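Local coordinates for protein arsenate Reductase (Corynebacterium glutamicum, PDB 3T38) that probably reduces arsenate to arsenite in a thioredoxin-dependent reaction, using a low molecular weight tyrosine phosphatase fold and contributing to arsenic resistance, at residues Q83-C88 / R152-V157; A100-Y105 / R202-S207; L146-I151 / V165-P170. One frame throughout, in Å; residues are numbered along the deposited sequence.

Interaction 1 of 3, residues Q83-C88 / R152-V157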
loop_
_atom_site.group_PDB
_atom_site.type_symbol
_atom_site.label_atom_id
_atom_site.label_comp_id
_atom_site.label_asym_id
_atom_site.label_seq_id
_atom_site.Cartn_x
_atom_site.Cartn_y
_atom_site.Cartn_z
ATOM N N GLN A 83 7.406 7.681 19.859
ATOM C CA GLN A 83 6.601 7.025 18.843
ATOM C C GLN A 83 7.289 5.708 18.510
ATOM O O GLN A 83 8.450 5.677 18.123
ATOM C CB GLN A 83 6.566 7.902 17.625
ATOM C CG GLN A 83 6.288 9.467 17.915
ATOM C CD GLN A 83 4.783 9.786 17.903
ATOM O OE1 GLN A 83 4.071 9.417 16.964
ATOM N NE2 GLN A 83 4.302 10.431 18.933
ATOM N N VAL A 84 6.585 4.593 18.664
ATOM C CA VAL A 84 7.188 3.274 18.442
ATOM C C VAL A 84 6.402 2.509 17.393
ATOM O O VAL A 84 5.156 2.600 17.349
ATOM C CB VAL A 84 7.178 2.509 19.737
ATOM C CG1 VAL A 84 7.764 1.111 19.576
ATOM C CG2 VAL A 84 7.899 3.320 20.852
ATOM N N LEU A 85 7.123 1.773 16.525
ATOM C CA LEU A 85 6.524 1.015 15.494
ATOM C C LEU A 85 7.017 -0.452 15.528
ATOM O O LEU A 85 8.229 -0.698 15.540
ATOM C CB LEU A 85 6.866 1.652 14.142
ATOM C CG LEU A 85 6.458 0.755 12.945
ATOM C CD1 LEU A 85 4.949 0.693 12.687
ATOM C CD2 LEU A 85 7.157 1.083 11.674
ATOM N N PHE A 86 6.084 -1.414 15.497
ATOM C CA PHE A 86 6.435 -2.851 15.371
ATOM C C PHE A 86 6.008 -3.346 13.992
ATOM O O PHE A 86 4.941 -2.953 13.510
ATOM C CB PHE A 86 5.778 -3.712 16.466
ATOM C CG PHE A 86 6.151 -3.278 17.857
ATOM C CD1 PHE A 86 5.401 -2.267 18.522
ATOM C CD2 PHE A 86 7.292 -3.801 18.483
ATOM C CE1 PHE A 86 5.769 -1.839 19.832
ATOM C CE2 PHE A 86 7.667 -3.378 19.806
ATOM C CZ PHE A 86 6.928 -2.395 20.460
ATOM N N ILE A 87 6.826 -4.218 13.389
ATOM C CA ILE A 87 6.628 -4.652 12.010
ATOM C C ILE A 87 6.896 -6.153 11.978
ATOM O O ILE A 87 7.947 -6.542 12.430
ATOM C CB ILE A 87 7.666 -3.943 11.033
ATOM C CG1 ILE A 87 7.529 -2.400 11.106
ATOM C CG2 ILE A 87 7.443 -4.387 9.544
ATOM C CD1 ILE A 87 8.501 -1.689 10.284
ATOM N N CYS A 88 5.948 -6.960 11.466
ATOM C CA CYS A 88 6.129 -8.446 11.272
ATOM C C CYS A 88 5.467 -8.744 9.938
ATOM O O CYS A 88 5.151 -7.796 9.187
ATOM C CB CYS A 88 5.470 -9.257 12.403
ATOM S SG CYS A 88 3.599 -9.125 12.483
ATOM N N ARG A 152 8.651 7.332 9.317
ATOM C CA ARG A 152 9.237 8.687 9.520
ATOM C C ARG A 152 8.882 9.269 10.888
ATOM O O ARG A 152 9.675 10.008 11.522
ATOM C CB ARG A 152 8.772 9.626 8.444
ATOM C CG ARG A 152 9.366 9.361 7.059
ATOM C CD ARG A 152 9.000 10.475 6.081
ATOM N NE ARG A 152 9.509 10.282 4.723
ATOM C CZ ARG A 152 10.493 11.004 4.197
ATOM N NH1 ARG A 152 11.110 11.953 4.914
ATOM N NH2 ARG A 152 10.893 10.753 2.970
ATOM N N ALA A 153 7.671 8.952 11.343
ATOM C CA ALA A 153 7.234 9.530 12.616
ATOM C C ALA A 153 7.971 8.807 13.759
ATOM O O ALA A 153 8.058 9.349 14.812
ATOM C CB ALA A 153 5.705 9.363 12.756
ATOM N N SER A 154 8.403 7.547 13.567
ATOM C CA SER A 154 8.754 6.688 14.666
ATOM C C SER A 154 10.139 7.068 15.280
ATOM O O SER A 154 11.061 7.446 14.547
ATOM C CB SER A 154 8.724 5.230 14.193
ATOM O OG SER A 154 7.388 4.833 13.915
ATOM N N ASP A 155 10.261 7.019 16.605
ATOM C CA ASP A 155 11.585 7.124 17.291
ATOM C C ASP A 155 12.234 5.727 17.450
ATOM O O ASP A 155 13.428 5.622 17.545
ATOM C CB ASP A 155 11.458 7.782 18.673
ATOM C CG ASP A 155 10.855 9.172 18.606
ATOM O OD1 ASP A 155 11.562 10.103 18.174
ATOM O OD2 ASP A 155 9.661 9.354 18.941
ATOM N N TYR A 156 11.422 4.668 17.502
ATOM C CA TYR A 156 11.883 3.275 17.610
ATOM C C TYR A 156 11.174 2.470 16.532
ATOM O O TYR A 156 9.952 2.576 16.398
ATOM C CB TYR A 156 11.491 2.656 18.965
ATOM C CG TYR A 156 12.201 3.239 20.154
ATOM C CD1 TYR A 156 11.815 4.481 20.662
ATOM C CD2 TYR A 156 13.300 2.571 20.748
ATOM C CE1 TYR A 156 12.473 5.069 21.741
ATOM C CE2 TYR A 156 13.992 3.153 21.880
ATOM C CZ TYR A 156 13.566 4.417 22.352
ATOM O OH TYR A 156 14.176 5.029 23.431
ATOM N N VAL A 157 11.906 1.647 15.782
ATOM C CA VAL A 157 11.268 0.807 14.775
ATOM C C VAL A 157 11.737 -0.581 15.074
ATOM O O VAL A 157 12.941 -0.828 15.037
ATOM C CB VAL A 157 11.720 1.175 13.309
ATOM C CG1 VAL A 157 11.213 0.131 12.303
ATOM C CG2 VAL A 157 11.314 2.622 12.891
HETATM O O HOH W 1 5.276 4.708 15.397
#
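Asp-155 keeps CG anti to its own carbonyl carbon (chi1 -58°), which folds the carboxylate back beside its backbone N and brings OD2 to the start of strand 83-88. There Asp-155 OD2 accepts the N-H of Gln-83 through its anti lone pair, with OD2 and N 3.0 Å apart. An aspartate suits this place because its short arm supplies an acceptor where the incoming chain has not yet settled into a strand. The residue also donates: Asp-155 N lies 2.7 Å from Gln-83 O, and the same oxygen takes a second, longer bond from Tyr-156 N at 3.2 Å. Gln-83 CB and CG lie along Ala-153 O and Asp-155 OD2, and a bend at chi2 (-90°) turns the amide off, its plane steep to that of the carboxylate; NE2 goes to Val-81 O and OE1 to Arg-113. From here on the pairing is regular and parallel, with Leu-85 N 2.9 Å from Tyr-156 O. These are the two central strands of the four-stranded parallel sheet of the low molecular weight phosphatase fold, and strand 83-88 ends at Cys-88, where such enzymes begin their anion-binding P-loop. Branched and aromatic side chains fit the two buried faces. Val-84 and Tyr-156 share one, Val-84 CG1 lying against Tyr-156 CB, and helix 190-211 packs onto both. Leu-85, Ile-87 and Val-157 share the other, where Ile-87 CD1 meets Val-157 CG1 at 3.8 Å. Ser-154, small enough for the turn, sets OG 3.2 Å from Leu-85 CB. That hydroxyl is also bonded to Val-150 O, and it receives a hydrogen bond from a water 2.6 Å from Ser-154 OG, which bonds only weakly to Val-84 O.

Interaction 2 of 3, residues A100-Y105 / R202-S207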
loop_
_atom_site.group_PDB
_atom_site.type_symbol
_atom_site.label_atom_id
_atom_site.label_comp_id
_atom_site.label_asym_id
_atom_site.label_seq_id
_atom_site.Cartn_x
_atom_site.Cartn_y
_atom_site.Cartn_z
ATOM N N ALA A 100 0.276 -4.076 21.524
ATOM C CA ALA A 100 -0.746 -4.004 22.569
ATOM C C ALA A 100 -0.126 -4.110 23.961
ATOM O O ALA A 100 -0.622 -3.498 24.899
ATOM C CB ALA A 100 -1.892 -5.068 22.350
ATOM N N LEU A 101 0.979 -4.844 24.083
ATOM C CA LEU A 101 1.646 -5.005 25.382
ATOM C C LEU A 101 2.279 -3.639 25.712
ATOM O O LEU A 101 2.099 -3.091 26.806
ATOM C CB LEU A 101 2.628 -6.207 25.363
ATOM C CG LEU A 101 2.020 -7.650 25.402
ATOM C CD1 LEU A 101 3.014 -8.857 25.235
ATOM C CD2 LEU A 101 1.305 -7.885 26.743
ATOM N N LEU A 102 2.942 -3.021 24.753
ATOM C CA LEU A 102 3.555 -1.712 25.083
ATOM C C LEU A 102 2.513 -0.652 25.442
ATOM O O LEU A 102 2.696 0.085 26.401
ATOM C CB LEU A 102 4.561 -1.243 23.978
ATOM C CG LEU A 102 5.289 0.093 24.160
ATOM C CD1 LEU A 102 6.058 0.145 25.476
ATOM C CD2 LEU A 102 6.242 0.387 22.993
ATOM N N SER A 103 1.408 -0.578 24.719
ATOM C CA SER A 103 0.356 0.386 25.092
ATOM C C SER A 103 -0.181 0.121 26.469
ATOM O O SER A 103 -0.489 1.048 27.208
ATOM C CB SER A 103 -0.804 0.434 24.057
ATOM O OG SER A 103 -0.256 0.648 22.742
ATOM N N HIS A 104 -0.288 -1.163 26.801
ATOM C CA HIS A 104 -0.817 -1.623 28.073
ATOM C C HIS A 104 0.103 -1.203 29.261
ATOM O O HIS A 104 -0.412 -0.728 30.286
ATOM C CB HIS A 104 -1.020 -3.134 27.993
ATOM C CG HIS A 104 -1.188 -3.820 29.308
ATOM N ND1 HIS A 104 -2.411 -3.941 29.936
ATOM C CD2 HIS A 104 -0.301 -4.506 30.074
ATOM C CE1 HIS A 104 -2.261 -4.623 31.062
ATOM N NE2 HIS A 104 -0.992 -4.991 31.161
ATOM N N TYR A 105 1.433 -1.337 29.126
ATOM C CA TYR A 105 2.358 -0.821 30.181
ATOM C C TYR A 105 2.435 0.676 30.147
ATOM O O TYR A 105 2.433 1.279 31.143
ATOM C CB TYR A 105 3.774 -1.447 30.076
ATOM C CG TYR A 105 3.743 -2.981 30.179
ATOM C CD1 TYR A 105 3.162 -3.583 31.248
ATOM C CD2 TYR A 105 4.268 -3.788 29.201
ATOM C CE1 TYR A 105 3.090 -4.950 31.364
ATOM C CE2 TYR A 105 4.168 -5.200 29.274
ATOM C CZ TYR A 105 3.588 -5.765 30.372
ATOM O OH TYR A 105 3.475 -7.159 30.564
ATOM N N ARG A 202 8.777 -5.529 28.198
ATOM C CA ARG A 202 9.145 -4.987 29.520
ATOM C C ARG A 202 10.477 -4.261 29.546
ATOM O O ARG A 202 10.551 -3.169 30.085
ATOM C CB ARG A 202 9.071 -6.025 30.625
ATOM C CG ARG A 202 7.661 -6.545 30.846
ATOM C CD ARG A 202 7.753 -7.757 31.759
ATOM N NE ARG A 202 6.449 -8.313 32.062
ATOM C CZ ARG A 202 5.657 -7.868 33.033
ATOM N NH1 ARG A 202 6.020 -6.848 33.790
ATOM N NH2 ARG A 202 4.486 -8.449 33.234
ATOM N N GLU A 203 11.499 -4.847 28.926
ATOM C CA GLU A 203 12.828 -4.233 28.889
ATOM C C GLU A 203 12.814 -3.009 28.006
ATOM O O GLU A 203 13.440 -2.022 28.333
ATOM C CB GLU A 203 13.905 -5.198 28.403
ATOM C CG GLU A 203 14.119 -6.384 29.328
ATOM C CD GLU A 203 14.278 -5.986 30.826
ATOM O OE1 GLU A 203 15.139 -5.102 31.148
ATOM O OE2 GLU A 203 13.538 -6.578 31.677
ATOM N N LEU A 204 12.074 -3.074 26.902
ATOM C CA LEU A 204 12.012 -1.971 26.004
ATOM C C LEU A 204 11.365 -0.778 26.720
ATOM O O LEU A 204 11.921 0.303 26.660
ATOM C CB LEU A 204 11.255 -2.313 24.720
ATOM C CG LEU A 204 10.895 -1.102 23.848
ATOM C CD1 LEU A 204 12.160 -0.447 23.234
ATOM C CD2 LEU A 204 9.926 -1.466 22.743
ATOM N N TRP A 205 10.239 -1.000 27.415
ATOM C CA TRP A 205 9.547 0.045 28.181
ATOM C C TRP A 205 10.408 0.629 29.326
ATOM O O TRP A 205 10.520 1.859 29.487
ATOM C CB TRP A 205 8.199 -0.497 28.683
ATOM C CG TRP A 205 7.405 0.396 29.639
ATOM C CD1 TRP A 205 6.832 0.027 30.834
ATOM C CD2 TRP A 205 7.135 1.791 29.478
ATOM N NE1 TRP A 205 6.205 1.105 31.397
ATOM C CE2 TRP A 205 6.376 2.200 30.586
ATOM C CE3 TRP A 205 7.477 2.743 28.496
ATOM C CZ2 TRP A 205 5.938 3.530 30.751
ATOM C CZ3 TRP A 205 7.033 4.060 28.643
ATOM C CH2 TRP A 205 6.268 4.441 29.767
ATOM N N LYS A 206 11.064 -0.241 30.085
ATOM C CA LYS A 206 12.036 0.248 31.060
ATOM C C LYS A 206 13.053 1.118 30.355
ATOM O O LYS A 206 13.331 2.234 30.792
ATOM C CB LYS A 206 12.690 -0.898 31.852
ATOM C CG LYS A 206 11.726 -1.624 32.869
ATOM C CD LYS A 206 12.241 -3.056 33.300
ATOM C CE LYS A 206 11.427 -3.683 34.431
ATOM N NZ LYS A 206 12.088 -3.471 35.803
ATOM N N SER A 207 13.566 0.648 29.223
ATOM C CA SER A 207 14.608 1.415 28.538
ATOM C C SER A 207 14.124 2.776 27.985
ATOM O O SER A 207 14.813 3.791 28.137
ATOM C CB SER A 207 15.310 0.559 27.493
ATOM O OG SER A 207 15.925 1.372 26.543
#
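Tyr-105 and Trp-205 meet where the two helices face each other, the methylene of the tyrosine resting against the pyrrole part of the indole: Tyr-105 CB is 3.5 Å from Trp-205 CD1. Trp-205 has CG anti to its backbone N (chi1 173°), a setting that lays the indole beside CB and the backbone carbonyl of Tyr-105, whose carbonyl carbon lies over one face of the ring system, toward its rim. Tyr-105 takes a different setting, CG anti to the carbonyl carbon (chi1 -58°), and sends its phenol along helix 190-211 toward Arg-202. A tyrosine suits this central place, giving CB and ring to the packing while carrying a hydroxyl on to Asp-198. Leu-102, one turn before Tyr-105, divides its two methyls between partners: Leu-102 CD1 touches Trp-205 CB at 3.9 Å, and Leu-102 CD2 meets Leu-204 CD2 at 4.1 Å, the leucines crossing at about a right angle. The short helical segments run in roughly the same sense, crossing at -46° with their axes 10.1 Å apart, a separation that large side chains such as these can fill. In this phosphatase-type alpha/beta fold both helices cover the same side of the parallel sheet, and Leu-102 and Leu-204 both reach down to Phe-86 of strand 83-88. Toward the surface, Arg-202 is extended from CG to NE, its aliphatic part passing alongside the phenol with Arg-202 CG 4.1 Å from Tyr-105 CE2. Its guanidinium then lies across the phenol oxygen, which sits over one guanidinium face, off-centre. Although Tyr-105 OH and Arg-202 NH2 are 3.1 Å apart, the angle is too poor for a hydrogen bond. The hydroxyl is instead bonded to Asp-198 OD1, whose other oxygen forms a long, weak ion pair with Arg-202 NE.

Interaction 3 of 3, residues L146-I151 / V165-P170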
loop_
_atom_site.group_PDB
_atom_site.type_symbol
_atom_site.label_atom_id
_atom_site.label_comp_id
_atom_site.label_asym_id
_atom_site.label_seq_id
_atom_site.Cartn_x
_atom_site.Cartn_y
_atom_site.Cartn_z
ATOM N N LEU A 146 2.633 -1.819 6.070
ATOM C CA LEU A 146 3.660 -0.814 6.317
ATOM C C LEU A 146 3.577 0.374 5.362
ATOM O O LEU A 146 3.465 0.207 4.161
ATOM C CB LEU A 146 5.034 -1.462 6.167
ATOM C CG LEU A 146 6.202 -0.604 6.617
ATOM C CD1 LEU A 146 6.023 -0.151 8.149
ATOM C CD2 LEU A 146 7.444 -1.514 6.330
ATOM N N THR A 147 3.668 1.565 5.892
ATOM C CA THR A 147 3.655 2.773 5.044
ATOM C C THR A 147 4.790 3.680 5.554
ATOM O O THR A 147 5.289 3.523 6.655
ATOM C CB THR A 147 2.327 3.522 5.129
ATOM O OG1 THR A 147 2.061 3.843 6.499
ATOM C CG2 THR A 147 1.109 2.698 4.504
ATOM N N ASP A 148 5.235 4.579 4.713
ATOM C CA ASP A 148 6.420 5.368 4.987
ATOM C C ASP A 148 6.131 6.399 6.054
ATOM O O ASP A 148 6.975 6.636 6.893
ATOM C CB ASP A 148 6.853 6.119 3.698
ATOM C CG ASP A 148 8.218 6.771 3.830
ATOM O OD1 ASP A 148 9.217 6.014 3.927
ATOM O OD2 ASP A 148 8.271 8.011 3.788
ATOM N N ASP A 149 4.944 7.015 6.045
ATOM C CA ASP A 149 4.677 8.081 7.019
ATOM C C ASP A 149 4.945 7.579 8.459
ATOM O O ASP A 149 5.549 8.285 9.251
ATOM C CB ASP A 149 3.250 8.614 6.919
ATOM C CG ASP A 149 2.252 7.534 6.581
ATOM O OD1 ASP A 149 2.376 6.334 7.035
ATOM O OD2 ASP A 149 1.392 7.847 5.751
ATOM N N VAL A 150 4.518 6.357 8.787
ATOM C CA VAL A 150 4.684 5.860 10.159
ATOM C C VAL A 150 6.109 5.485 10.534
ATOM O O VAL A 150 6.437 5.513 11.720
ATOM C CB VAL A 150 3.666 4.746 10.559
ATOM C CG1 VAL A 150 2.230 5.280 10.250
ATOM C CG2 VAL A 150 3.942 3.440 9.815
ATOM N N ILE A 151 6.943 5.182 9.534
ATOM C CA ILE A 151 8.322 4.977 9.779
ATOM C C ILE A 151 8.947 6.312 10.109
ATOM O O ILE A 151 9.653 6.436 11.103
ATOM C CB ILE A 151 9.043 4.308 8.594
ATOM C CG1 ILE A 151 8.464 2.895 8.292
ATOM C CG2 ILE A 151 10.554 4.181 8.908
ATOM C CD1 ILE A 151 8.860 2.389 6.802
ATOM N N VAL A 165 12.324 -4.896 4.417
ATOM C CA VAL A 165 11.275 -4.143 3.711
ATOM C C VAL A 165 11.178 -2.685 4.182
ATOM O O VAL A 165 10.300 -1.938 3.718
ATOM C CB VAL A 165 9.877 -4.742 3.929
ATOM C CG1 VAL A 165 9.777 -6.204 3.367
ATOM C CG2 VAL A 165 9.496 -4.628 5.407
ATOM N N CYS A 166 12.007 -2.328 5.157
ATOM C CA CYS A 166 11.790 -1.102 5.870
ATOM C C CYS A 166 12.928 -0.142 5.603
ATOM O O CYS A 166 14.049 -0.483 5.866
ATOM C CB CYS A 166 11.574 -1.335 7.382
ATOM S SG CYS A 166 11.201 0.248 8.167
ATOM N N PRO A 167 12.644 1.050 5.036
ATOM C CA PRO A 167 13.786 1.956 4.802
ATOM C C PRO A 167 14.446 2.414 6.098
ATOM O O PRO A 167 13.789 2.570 7.133
ATOM C CB PRO A 167 13.173 3.155 4.028
ATOM C CG PRO A 167 11.666 3.014 4.169
ATOM C CD PRO A 167 11.466 1.472 4.267
HETATM N N MSE A 168 15.739 2.624 6.010
HETATM C CA MSE A 168 16.581 2.927 7.146
HETATM C C MSE A 168 16.829 4.434 7.363
HETATM O O MSE A 168 17.871 4.916 6.988
HETATM C CB MSE A 168 17.914 2.239 6.890
HETATM C CG MSE A 168 18.437 1.509 8.077
HETATM SE SE MSE A 168 17.243 0.086 8.712
HETATM C CE MSE A 168 18.326 -1.446 8.054
ATOM N N TYR A 169 15.898 5.162 7.987
ATOM C CA TYR A 169 16.082 6.609 8.230
ATOM C C TYR A 169 16.978 6.902 9.429
ATOM O O TYR A 169 16.852 6.248 10.465
ATOM C CB TYR A 169 14.732 7.352 8.417
ATOM C CG TYR A 169 13.829 7.368 7.204
ATOM C CD1 TYR A 169 14.101 8.198 6.124
ATOM C CD2 TYR A 169 12.737 6.527 7.121
ATOM C CE1 TYR A 169 13.292 8.207 5.003
ATOM C CE2 TYR A 169 11.902 6.530 5.997
ATOM C CZ TYR A 169 12.185 7.369 4.944
ATOM O OH TYR A 169 11.381 7.372 3.825
ATOM N N PRO A 170 17.868 7.910 9.305
ATOM C CA PRO A 170 18.624 8.407 10.485
ATOM C C PRO A 170 17.718 9.088 11.506
ATOM O O PRO A 170 16.627 9.562 11.143
ATOM C CB PRO A 170 19.605 9.432 9.898
ATOM C CG PRO A 170 19.064 9.774 8.589
ATOM C CD PRO A 170 18.282 8.594 8.065
#
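Tyr-169 OH donates to Asp-148 OD1 across only 2.6 Å, meeting the syn lone pair of the carboxylate. The oxygen lies at the edge of the tyrosine ring, in its plane, while the carboxylate is turned well away from that plane, 61° apart. Asp-148 has CG anti to its backbone N (chi1 -170°), which carries the carboxylate out from the first turn of the helix to the loop. Its second oxygen, OD2, is held by salt bridges to Arg-152 and to Arg-36 of the second subunit, so the buried group has partners on both oxygens and its negative charge is probably stabilised. Beside this polar junction Ile-151 supplies the apolar filling. Ile-151 CG2 touches the ring edge at Tyr-169 CD2, 3.7 Å away, whereas Ile-151 CD1 touches both Cys-166 SG, 3.5 Å away, and Pro-167 CD, at 3.7 Å. A branched isoleucine can serve these separate neighbours at once, and the proline ring and cysteine sulfur offer it a non-polar surface. Farther along, Leu-146 CD2 meets Val-165 CG2 at 3.8 Å. The contact belongs to the phosphatase-like domain and also takes part in the dimer: Glu-40 of the second subunit accepts hydrogen bonds from the backbone N of Asp-148 and of Asp-149 at the helix start, and Val-43 of that subunit packs on Pro-167. Within the chain, Val-150 touches helix 55-73 and also Leu-85 of strand 83-88, Ile-151 lies on Tyr-174 of strand 173-176, and Leu-146, just before the helix, rests on Leu-85 and Ile-87.

Overall arrangement
Interactions 1 and 3 share helix 148-153, and their centres lie about 8 Å apart; Leu-146 joins them, Leu-146 CD1 being 3.6 Å from Ile-87 CD1. Interaction 2 meets interaction 1 at the other face of the sheet, with Leu-102 CD2 3.8 Å from Val-84 CG1, and their centres are about 13 Å apart. The sheet therefore separates interactions 2 and 3, whose nearest atoms are about 12 Å apart. Interaction 3 is near the bound dithiane-diol, about 8 Å from the Asp-148 side chain. Asp-148 pairs with Arg-36 of the second subunit, whose Glu-40 takes backbone N-H groups, and Asp-149 with Tyr-37 and Arg-66 of its own chain; residues of these four numbers line the ligand's pocket.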